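Local coordinates for protein myosin-I heavy chain (Dictyostelium discoideum, PDB 5EJR) that is an actin-based class VII motor with ATPase activity, involved in early phagocytosis and adhesion, this chain being a MyTH4-FERM domain of its tail, at residues 185-199 and 272-284. Sequence-based numbering, arbitrary orientation. Where two conformers were deposited one is given.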
ATOM      1  N   TYR A 185      -0.789  15.166   4.219  1.00 63.21           N
ATOM      2  CA  TYR A 185      -1.571  13.942   4.019  1.00 61.98           C
ATOM      3  C   TYR A 185      -1.480  13.400   2.582  1.00 62.25           C
ATOM      4  O   TYR A 185      -1.930  12.281   2.328  1.00 61.02           O
ATOM      5  CB  TYR A 185      -3.036  14.151   4.474  1.00 63.85           C
ATOM      6  CG  TYR A 185      -4.012  14.596   3.401  1.00 66.55           C
ATOM      7  CD1 TYR A 185      -4.013  15.905   2.928  1.00 69.05           C
ATOM      8  CD2 TYR A 185      -4.976  13.723   2.906  1.00 67.78           C
ATOM      9  CE1 TYR A 185      -4.925  16.324   1.958  1.00 70.32           C
ATOM     10  CE2 TYR A 185      -5.892  14.130   1.936  1.00 69.25           C
ATOM     11  CZ  TYR A 185      -5.868  15.434   1.468  1.00 77.37           C
ATOM     12  OH  TYR A 185      -6.778  15.829   0.516  1.00 79.40           O
ATOM     13  N   GLN A 186      -0.937  14.212   1.645  1.00 56.37           N
ATOM     14  CA  GLN A 186      -0.771  13.841   0.244  1.00 54.35           C
ATOM     15  C   GLN A 186       0.690  13.607  -0.154  1.00 53.00           C
ATOM     16  O   GLN A 186       0.939  13.132  -1.255  1.00 52.75           O
ATOM     17  CB  GLN A 186      -1.460  14.842  -0.695  1.00 56.10           C
ATOM     18  CG  GLN A 186      -2.948  14.547  -0.856  1.00 64.96           C
ATOM     19  CD  GLN A 186      -3.680  15.501  -1.769  1.00 78.57           C
ATOM     20  OE1 GLN A 186      -3.400  16.705  -1.831  1.00 74.78           O
ATOM     21  NE2 GLN A 186      -4.692  14.986  -2.447  1.00 64.43           N
ATOM     22  N   GLN A 187       1.645  13.880   0.743  1.00 46.49           N
ATOM     23  CA  GLN A 187       3.064  13.686   0.450  1.00 45.78           C
ATOM     24  C   GLN A 187       3.427  12.214   0.320  1.00 47.10           C
ATOM     25  O   GLN A 187       3.331  11.478   1.300  1.00 48.30           O
ATOM     26  CB  GLN A 187       3.957  14.428   1.456  1.00 47.83           C
ATOM     27  CG  GLN A 187       3.893  15.953   1.290  1.00 62.63           C
ATOM     28  CD  GLN A 187       4.628  16.737   2.353  1.00 86.10           C
ATOM     29  OE1 GLN A 187       5.173  16.194   3.321  1.00 82.88           O
ATOM     30  NE2 GLN A 187       4.649  18.051   2.195  1.00 81.00           N
ATOM     31  N   ARG A 188       3.771  11.774  -0.916  1.00 38.86           N
ATOM     32  CA  ARG A 188       4.149  10.392  -1.261  1.00 35.96           C
ATOM     33  C   ARG A 188       5.418   9.968  -0.518  1.00 36.19           C
ATOM     34  O   ARG A 188       6.293  10.802  -0.305  1.00 35.22           O
ATOM     35  CB  ARG A 188       4.343  10.237  -2.785  1.00 33.61           C
ATOM     36  CG  ARG A 188       3.043  10.216  -3.605  1.00 38.13           C
ATOM     37  CD  ARG A 188       2.344   8.853  -3.647  1.00 34.91           C
ATOM     38  NE  ARG A 188       3.221   7.794  -4.142  1.00 31.33           N
ATOM     39  CZ  ARG A 188       3.375   7.481  -5.423  1.00 44.30           C
ATOM     40  NH1 ARG A 188       2.668   8.109  -6.359  1.00 26.89           N
ATOM     41  NH2 ARG A 188       4.224   6.528  -5.779  1.00 32.21           N
ATOM     42  N   LYS A 189       5.507   8.678  -0.118  1.00 30.47           N
ATOM     43  CA  LYS A 189       6.626   8.142   0.667  1.00 29.62           C
ATOM     44  C   LYS A 189       7.554   7.260  -0.149  1.00 32.69           C
ATOM     45  O   LYS A 189       8.634   6.906   0.322  1.00 32.78           O
ATOM     46  CB  LYS A 189       6.096   7.326   1.875  1.00 31.33           C
ATOM     47  CG  LYS A 189       5.085   8.035   2.771  1.00 37.29           C
ATOM     48  CD  LYS A 189       5.744   8.981   3.758  1.00 53.74           C
ATOM     49  CE  LYS A 189       4.745   9.713   4.624  1.00 65.91           C
ATOM     50  NZ  LYS A 189       4.111  10.856   3.918  1.00 67.32           N
ATOM     51  N   MET A 190       7.095   6.813  -1.316  1.00 29.03           N
ATOM     52  CA  MET A 190       7.867   5.921  -2.169  1.00 28.84           C
ATOM     53  C   MET A 190       7.941   6.475  -3.580  1.00 32.72           C
ATOM     54  O   MET A 190       7.096   7.288  -3.983  1.00 30.45           O
ATOM     55  CB  MET A 190       7.218   4.521  -2.247  1.00 30.58           C
ATOM     56  CG  MET A 190       7.146   3.772  -0.932  1.00 34.40           C
ATOM     57  SD  MET A 190       8.752   3.198  -0.339  1.00 39.81           S
ATOM     58  CE  MET A 190       8.938   1.704  -1.280  1.00 36.55           C
ATOM     59  N   GLY A 191       8.937   5.977  -4.315  1.00 28.39           N
ATOM     60  CA  GLY A 191       9.114   6.231  -5.736  1.00 28.29           C
ATOM     61  C   GLY A 191       8.129   5.344  -6.476  1.00 33.08           C
ATOM     62  O   GLY A 191       7.393   4.576  -5.835  1.00 33.36           O
ATOM     63  N   PRO A 192       8.068   5.381  -7.823  1.00 28.84           N
ATOM     64  CA  PRO A 192       7.044   4.577  -8.511  1.00 27.66           C
ATOM     65  C   PRO A 192       7.369   3.113  -8.743  1.00 32.82           C
ATOM     66  O   PRO A 192       8.514   2.758  -9.006  1.00 32.61           O
ATOM     67  CB  PRO A 192       6.867   5.321  -9.831  1.00 28.70           C
ATOM     68  CG  PRO A 192       8.239   5.883 -10.104  1.00 32.78           C
ATOM     69  CD  PRO A 192       8.830   6.225  -8.773  1.00 28.69           C
ATOM     70  N   SER A 193       6.318   2.262  -8.703  1.00 31.15           N
ATOM     71  CA  SER A 193       6.395   0.833  -9.001  1.00 30.65           C
ATOM     72  C   SER A 193       6.399   0.707 -10.523  1.00 34.11           C
ATOM     73  O   SER A 193       6.050   1.672 -11.196  1.00 32.41           O
ATOM     74  CB  SER A 193       5.160   0.110  -8.453  1.00 32.31           C
ATOM     75  OG  SER A 193       3.957   0.657  -8.976  1.00 28.64           O
ATOM     76  N   ALA A 194       6.714  -0.478 -11.064  1.00 33.36           N
ATOM     77  CA  ALA A 194       6.664  -0.724 -12.516  1.00 34.32           C
ATOM     78  C   ALA A 194       5.224  -0.539 -13.026  1.00 36.56           C
ATOM     79  O   ALA A 194       5.035  -0.092 -14.157  1.00 34.98           O
ATOM     80  CB  ALA A 194       7.164  -2.120 -12.835  1.00 35.81           C
ATOM     81  N   THR A 195       4.218  -0.783 -12.140  1.00 33.75           N
ATOM     82  CA  THR A 195       2.784  -0.579 -12.406  1.00 33.42           C
ATOM     83  C   THR A 195       2.485   0.908 -12.600  1.00 37.61           C
ATOM     84  O   THR A 195       1.834   1.276 -13.585  1.00 37.03           O
ATOM     85  CB  THR A 195       1.934  -1.189 -11.264  1.00 34.32           C
ATOM     86  OG1 THR A 195       2.128  -2.597 -11.288  1.00 33.67           O
ATOM     87  CG2 THR A 195       0.434  -0.880 -11.393  1.00 31.24           C
ATOM     88  N   GLU A 196       2.925   1.754 -11.642  1.00 33.23           N
ATOM     89  CA  GLU A 196       2.718   3.206 -11.697  1.00 31.57           C
ATOM     90  C   GLU A 196       3.414   3.792 -12.917  1.00 32.32           C
ATOM     91  O   GLU A 196       2.930   4.769 -13.480  1.00 30.77           O
ATOM     92  CB  GLU A 196       3.280   3.893 -10.454  1.00 32.21           C
ATOM     93  CG  GLU A 196       2.850   5.352 -10.356  1.00 34.14           C
ATOM     94  CD  GLU A 196       3.258   6.081  -9.101  1.00 46.74           C
ATOM     95  OE1 GLU A 196       3.772   5.415  -8.174  1.00 34.98           O
ATOM     96  OE2 GLU A 196       3.048   7.315  -9.033  1.00 35.00           O
ATOM     97  N   ILE A 197       4.566   3.210 -13.292  1.00 29.24           N
ATOM     98  CA  ILE A 197       5.359   3.678 -14.426  1.00 29.62           C
ATOM     99  C   ILE A 197       4.574   3.457 -15.721  1.00 33.82           C
ATOM    100  O   ILE A 197       4.348   4.418 -16.451  1.00 32.39           O
ATOM    101  CB  ILE A 197       6.791   3.056 -14.415  1.00 32.59           C
ATOM    102  CG1 ILE A 197       7.645   3.718 -13.298  1.00 32.18           C
ATOM    103  CG2 ILE A 197       7.483   3.223 -15.773  1.00 34.36           C
ATOM    104  CD1 ILE A 197       8.890   2.886 -12.793  1.00 34.68           C
ATOM    105  N   GLN A 198       4.107   2.222 -15.950  1.00 33.05           N
ATOM    106  CA  GLN A 198       3.329   1.842 -17.119  1.00 34.81           C
ATOM    107  C   GLN A 198       2.024   2.615 -17.234  1.00 38.69           C
ATOM    108  O   GLN A 198       1.697   3.113 -18.316  1.00 38.71           O
ATOM    109  CB  GLN A 198       3.099   0.329 -17.165  1.00 37.02           C
ATOM    110  CG  GLN A 198       2.599  -0.189 -18.529  1.00 52.77           C
ATOM    111  CD  GLN A 198       3.409   0.347 -19.690  1.00 67.02           C
ATOM    112  OE1 GLN A 198       4.571  -0.025 -19.902  1.00 63.19           O
ATOM    113  NE2 GLN A 198       2.821   1.265 -20.443  1.00 54.00           N
ATOM    114  N   SER A 199       1.305   2.758 -16.118  1.00 35.19           N
ATOM    115  CA  SER A 199       0.056   3.509 -16.093  1.00 34.56           C
ATOM    116  C   SER A 199       0.278   4.954 -16.524  1.00 38.15           C
ATOM    117  O   SER A 199      -0.430   5.429 -17.415  1.00 36.99           O
ATOM    118  CB  SER A 199      -0.625   3.391 -14.733  1.00 36.34           C
ATOM    119  OG  SER A 199      -1.100   2.057 -14.602  1.00 38.37           O
ATOM    120  N   ASP A 272      -2.713   4.932   3.875  1.00 23.30           N
ATOM    121  CA  ASP A 272      -1.585   4.756   2.981  1.00 23.73           C
ATOM    122  C   ASP A 272      -1.995   5.175   1.550  1.00 27.65           C
ATOM    123  O   ASP A 272      -3.183   5.097   1.194  1.00 25.96           O
ATOM    124  CB  ASP A 272      -1.152   3.280   2.924  1.00 25.13           C
ATOM    125  CG  ASP A 272      -0.344   2.716   4.079  1.00 34.84           C
ATOM    126  OD1 ASP A 272      -0.091   3.463   5.064  1.00 34.09           O
ATOM    127  OD2 ASP A 272       0.035   1.518   4.005  1.00 38.46           O
ATOM    128  N   MET A 273      -0.990   5.561   0.747  0.50 24.21           N
ATOM    129  CA  MET A 273      -1.126   5.882  -0.674  0.50 24.30           C
ATOM    130  C   MET A 273      -1.051   4.555  -1.361  0.50 28.14           C
ATOM    131  O   MET A 273      -0.103   3.807  -1.107  0.50 27.05           O
ATOM    132  CB  MET A 273       0.053   6.747  -1.162  0.50 26.78           C
ATOM    133  CG  MET A 273       0.108   8.092  -0.525  0.50 30.50           C
ATOM    134  SD  MET A 273      -1.528   8.834  -0.478  0.50 34.14           S
ATOM    135  CE  MET A 273      -1.108  10.465  -0.832  0.50 31.02           C
ATOM    136  N   ILE A 274      -2.030   4.239  -2.221  1.00 26.30           N
ATOM    137  CA  ILE A 274      -2.018   2.940  -2.937  1.00 27.67           C
ATOM    138  C   ILE A 274      -0.721   2.720  -3.732  1.00 29.72           C
ATOM    139  O   ILE A 274      -0.159   1.623  -3.679  1.00 29.27           O
ATOM    140  CB  ILE A 274      -3.293   2.680  -3.805  1.00 31.91           C
ATOM    141  CG1 ILE A 274      -3.189   1.333  -4.563  1.00 33.31           C
ATOM    142  CG2 ILE A 274      -3.604   3.858  -4.744  1.00 32.80           C
ATOM    143  CD1 ILE A 274      -4.498   0.752  -5.022  1.00 44.51           C
ATOM    144  N   TYR A 275      -0.199   3.780  -4.370  1.00 26.90           N
ATOM    145  CA  TYR A 275       1.048   3.662  -5.134  1.00 26.35           C
ATOM    146  C   TYR A 275       2.269   3.417  -4.241  1.00 29.81           C
ATOM    147  O   TYR A 275       3.170   2.685  -4.660  1.00 29.20           O
ATOM    148  CB  TYR A 275       1.237   4.849  -6.083  1.00 27.64           C
ATOM    149  CG  TYR A 275       0.474   4.704  -7.391  1.00 28.09           C
ATOM    150  CD1 TYR A 275       0.559   3.537  -8.148  1.00 30.08           C
ATOM    151  CD2 TYR A 275      -0.284   5.752  -7.898  1.00 28.31           C
ATOM    152  CE1 TYR A 275      -0.124   3.405  -9.359  1.00 30.07           C
ATOM    153  CE2 TYR A 275      -0.968   5.633  -9.109  1.00 29.63           C
ATOM    154  CZ  TYR A 275      -0.879   4.459  -9.837  1.00 32.44           C
ATOM    155  OH  TYR A 275      -1.551   4.330 -11.023  1.00 31.75           O
ATOM    156  N   ASP A 276       2.262   3.942  -2.982  1.00 26.23           N
ATOM    157  CA  ASP A 276       3.354   3.666  -2.030  1.00 26.17           C
ATOM    158  C   ASP A 276       3.347   2.186  -1.643  1.00 29.19           C
ATOM    159  O   ASP A 276       4.408   1.587  -1.499  1.00 28.15           O
ATOM    160  CB  ASP A 276       3.275   4.563  -0.789  1.00 27.44           C
ATOM    161  CG  ASP A 276       3.692   6.008  -1.008  1.00 34.33           C
ATOM    162  OD1 ASP A 276       4.388   6.284  -2.016  1.00 35.16           O
ATOM    163  OD2 ASP A 276       3.354   6.864  -0.149  1.00 34.99           O
ATOM    164  N   VAL A 277       2.137   1.586  -1.523  1.00 26.35           N
ATOM    165  CA  VAL A 277       1.959   0.170  -1.210  1.00 24.93           C
ATOM    166  C   VAL A 277       2.488  -0.671  -2.378  1.00 29.74           C
ATOM    167  O   VAL A 277       3.187  -1.654  -2.142  1.00 30.33           O
ATOM    168  CB  VAL A 277       0.483  -0.212  -0.867  1.00 26.83           C
ATOM    169  CG1 VAL A 277       0.360  -1.696  -0.542  1.00 26.14           C
ATOM    170  CG2 VAL A 277      -0.094   0.640   0.255  1.00 25.90           C
ATOM    171  N   LEU A 278       2.152  -0.301  -3.625  1.00 26.43           N
ATOM    172  CA  LEU A 278       2.608  -1.067  -4.785  1.00 27.88           C
ATOM    173  C   LEU A 278       4.129  -1.100  -4.911  1.00 30.97           C
ATOM    174  O   LEU A 278       4.679  -2.142  -5.282  1.00 28.79           O
ATOM    175  CB  LEU A 278       1.944  -0.618  -6.099  1.00 28.23           C
ATOM    176  CG  LEU A 278       0.448  -0.919  -6.204  1.00 33.21           C
ATOM    177  CD1 LEU A 278      -0.189  -0.087  -7.328  1.00 34.05           C
ATOM    178  CD2 LEU A 278       0.193  -2.417  -6.425  1.00 35.28           C
ATOM    179  N   ALA A 279       4.792   0.011  -4.551  1.00 28.06           N
ATOM    180  CA  ALA A 279       6.253   0.126  -4.565  1.00 28.24           C
ATOM    181  C   ALA A 279       6.836  -0.797  -3.479  1.00 34.07           C
ATOM    182  O   ALA A 279       7.708  -1.619  -3.781  1.00 35.32           O
ATOM    183  CB  ALA A 279       6.665   1.566  -4.329  1.00 28.63           C
ATOM    184  N   ARG A 280       6.255  -0.757  -2.256  1.00 30.18           N
ATOM    185  CA  ARG A 280       6.628  -1.633  -1.135  1.00 29.25           C
ATOM    186  C   ARG A 280       6.538  -3.110  -1.477  1.00 33.51           C
ATOM    187  O   ARG A 280       7.384  -3.875  -1.029  1.00 34.52           O
ATOM    188  CB  ARG A 280       5.808  -1.302   0.112  1.00 29.25           C
ATOM    189  CG  ARG A 280       6.398  -0.120   0.875  1.00 36.12           C
ATOM    190  CD  ARG A 280       5.404   0.542   1.808  1.00 40.20           C
ATOM    191  NE  ARG A 280       5.903   1.846   2.249  1.00 48.62           N
ATOM    192  CZ  ARG A 280       5.142   2.845   2.687  1.00 61.87           C
ATOM    193  NH1 ARG A 280       3.819   2.711   2.743  1.00 48.20           N
ATOM    194  NH2 ARG A 280       5.693   3.988   3.068  1.00 46.52           N
ATOM    195  N   TRP A 281       5.558  -3.510  -2.312  1.00 30.53           N
ATOM    196  CA  TRP A 281       5.396  -4.896  -2.744  1.00 30.28           C
ATOM    197  C   TRP A 281       6.545  -5.315  -3.657  1.00 38.37           C
ATOM    198  O   TRP A 281       6.958  -6.474  -3.621  1.00 38.11           O
ATOM    199  CB  TRP A 281       4.073  -5.082  -3.475  1.00 28.29           C
ATOM    200  CG  TRP A 281       2.830  -5.093  -2.625  1.00 28.23           C
ATOM    201  CD1 TRP A 281       2.744  -4.975  -1.267  1.00 30.55           C
ATOM    202  CD2 TRP A 281       1.488  -5.231  -3.103  1.00 27.65           C
ATOM    203  NE1 TRP A 281       1.429  -5.061  -0.869  1.00 29.89           N
ATOM    204  CE2 TRP A 281       0.635  -5.204  -1.977  1.00 30.69           C
ATOM    205  CE3 TRP A 281       0.924  -5.427  -4.375  1.00 28.33           C
ATOM    206  CZ2 TRP A 281      -0.748  -5.358  -2.085  1.00 29.25           C
ATOM    207  CZ3 TRP A 281      -0.449  -5.570  -4.479  1.00 29.22           C
ATOM    208  CH2 TRP A 281      -1.269  -5.528  -3.344  1.00 29.03           C
ATOM    209  N   GLU A 282       7.058  -4.367  -4.480  1.00 36.85           N
ATOM    210  CA  GLU A 282       8.189  -4.606  -5.376  1.00 37.85           C
ATOM    211  C   GLU A 282       9.467  -4.814  -4.569  1.00 44.00           C
ATOM    212  O   GLU A 282      10.315  -5.608  -4.964  1.00 45.24           O
ATOM    213  CB  GLU A 282       8.394  -3.413  -6.314  1.00 39.49           C
ATOM    214  CG  GLU A 282       7.339  -3.275  -7.388  1.00 47.75           C
ATOM    215  CD  GLU A 282       7.857  -2.554  -8.611  1.00 64.52           C
ATOM    216  OE1 GLU A 282       8.584  -1.547  -8.451  1.00 46.75           O
ATOM    217  OE2 GLU A 282       7.562  -3.020  -9.734  1.00 64.33           O
ATOM    218  N   GLN A 283       9.592  -4.084  -3.448  1.00 42.02           N
ATOM    219  CA  GLN A 283      10.723  -4.096  -2.517  1.00 42.90           C
ATOM    220  C   GLN A 283      10.734  -5.336  -1.613  1.00 48.95           C
ATOM    221  O   GLN A 283      11.770  -5.641  -1.021  1.00 48.54           O
ATOM    222  CB  GLN A 283      10.708  -2.823  -1.654  1.00 44.07           C
ATOM    223  CG  GLN A 283      10.796  -1.519  -2.437  1.00 61.51           C
ATOM    224  CD  GLN A 283      12.015  -0.717  -2.079  1.00 88.85           C
ATOM    225  OE1 GLN A 283      12.079  -0.098  -1.012  1.00 88.82           O
ATOM    226  NE2 GLN A 283      13.019  -0.731  -2.950  1.00 80.97           N
ATOM    227  N   SER A 284       9.588  -6.035  -1.494  1.00 47.40           N
ATOM    228  CA  SER A 284       9.433  -7.234  -0.668  1.00 48.27           C
ATOM    229  C   SER A 284      10.248  -8.404  -1.202  1.00 55.22           C
ATOM    230  O   SER A 284      10.225  -8.687  -2.404  1.00 55.46           O
ATOM    231  CB  SER A 284       7.962  -7.632  -0.569  1.00 51.45           C
ATOM    232  OG  SER A 284       7.787  -8.857   0.125  1.00 60.01           O
TER
HETATM  233  O   HOH W   1       3.679   2.806  -7.335  1.00 30.89           O
HETATM  234  O   HOH W   2       4.475  -2.940  -9.780  1.00 39.40           O
HETATM  235  O   HOH W   3      -1.823   1.781 -11.969  1.00 29.48           O
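Buried Arg188 pairs with Asp276 across the contact and with Glu196 of its own segment. Arg188 NE donates to Asp276 OD1 at 2.9 Å; OD1 lies close to the guanidinium plane, while NE comes from above the carboxylate plane. NH1 and NH2 grip Glu196 end-on, one nitrogen to each oxygen. Bends at chi2 (-82°) and chi3 (-56°) fold the chain so that one guanidinium face lies over Tyr275 CB. Without the guanidinium, as with an alanine here, Glu196 and Asp276 would probably be left as buried carboxylates lacking their shared counter-charge. Asp276 also takes two backbone amides: Lys189 N binds OD2 (2.8 Å), and Met190 N binds OD1 (2.8 Å) from the face away from Arg188 NE. Met190 CB packs on Ala279 CB at 3.7 Å, and its CE lies near Gln283 OE1. These contacts join the MyTH4 domain to helix 274-283 of the ubiquitin-like first FERM lobe, within the MyTH4-FERM tandem. Ser193 N-caps helix 194-205, its OG accepting from Glu196 N. Ala194 N, at the first residue of that helix, donates to Glu282 OE2 (3.0 Å), while OE1 is held by Ser87 and Gln91 of helix 86-99. Glu196 CG sits 3.6 Å above the Tyr275 ring centre, a CH-pi contact. One water bridges Ser199 OG and Tyr275 OH.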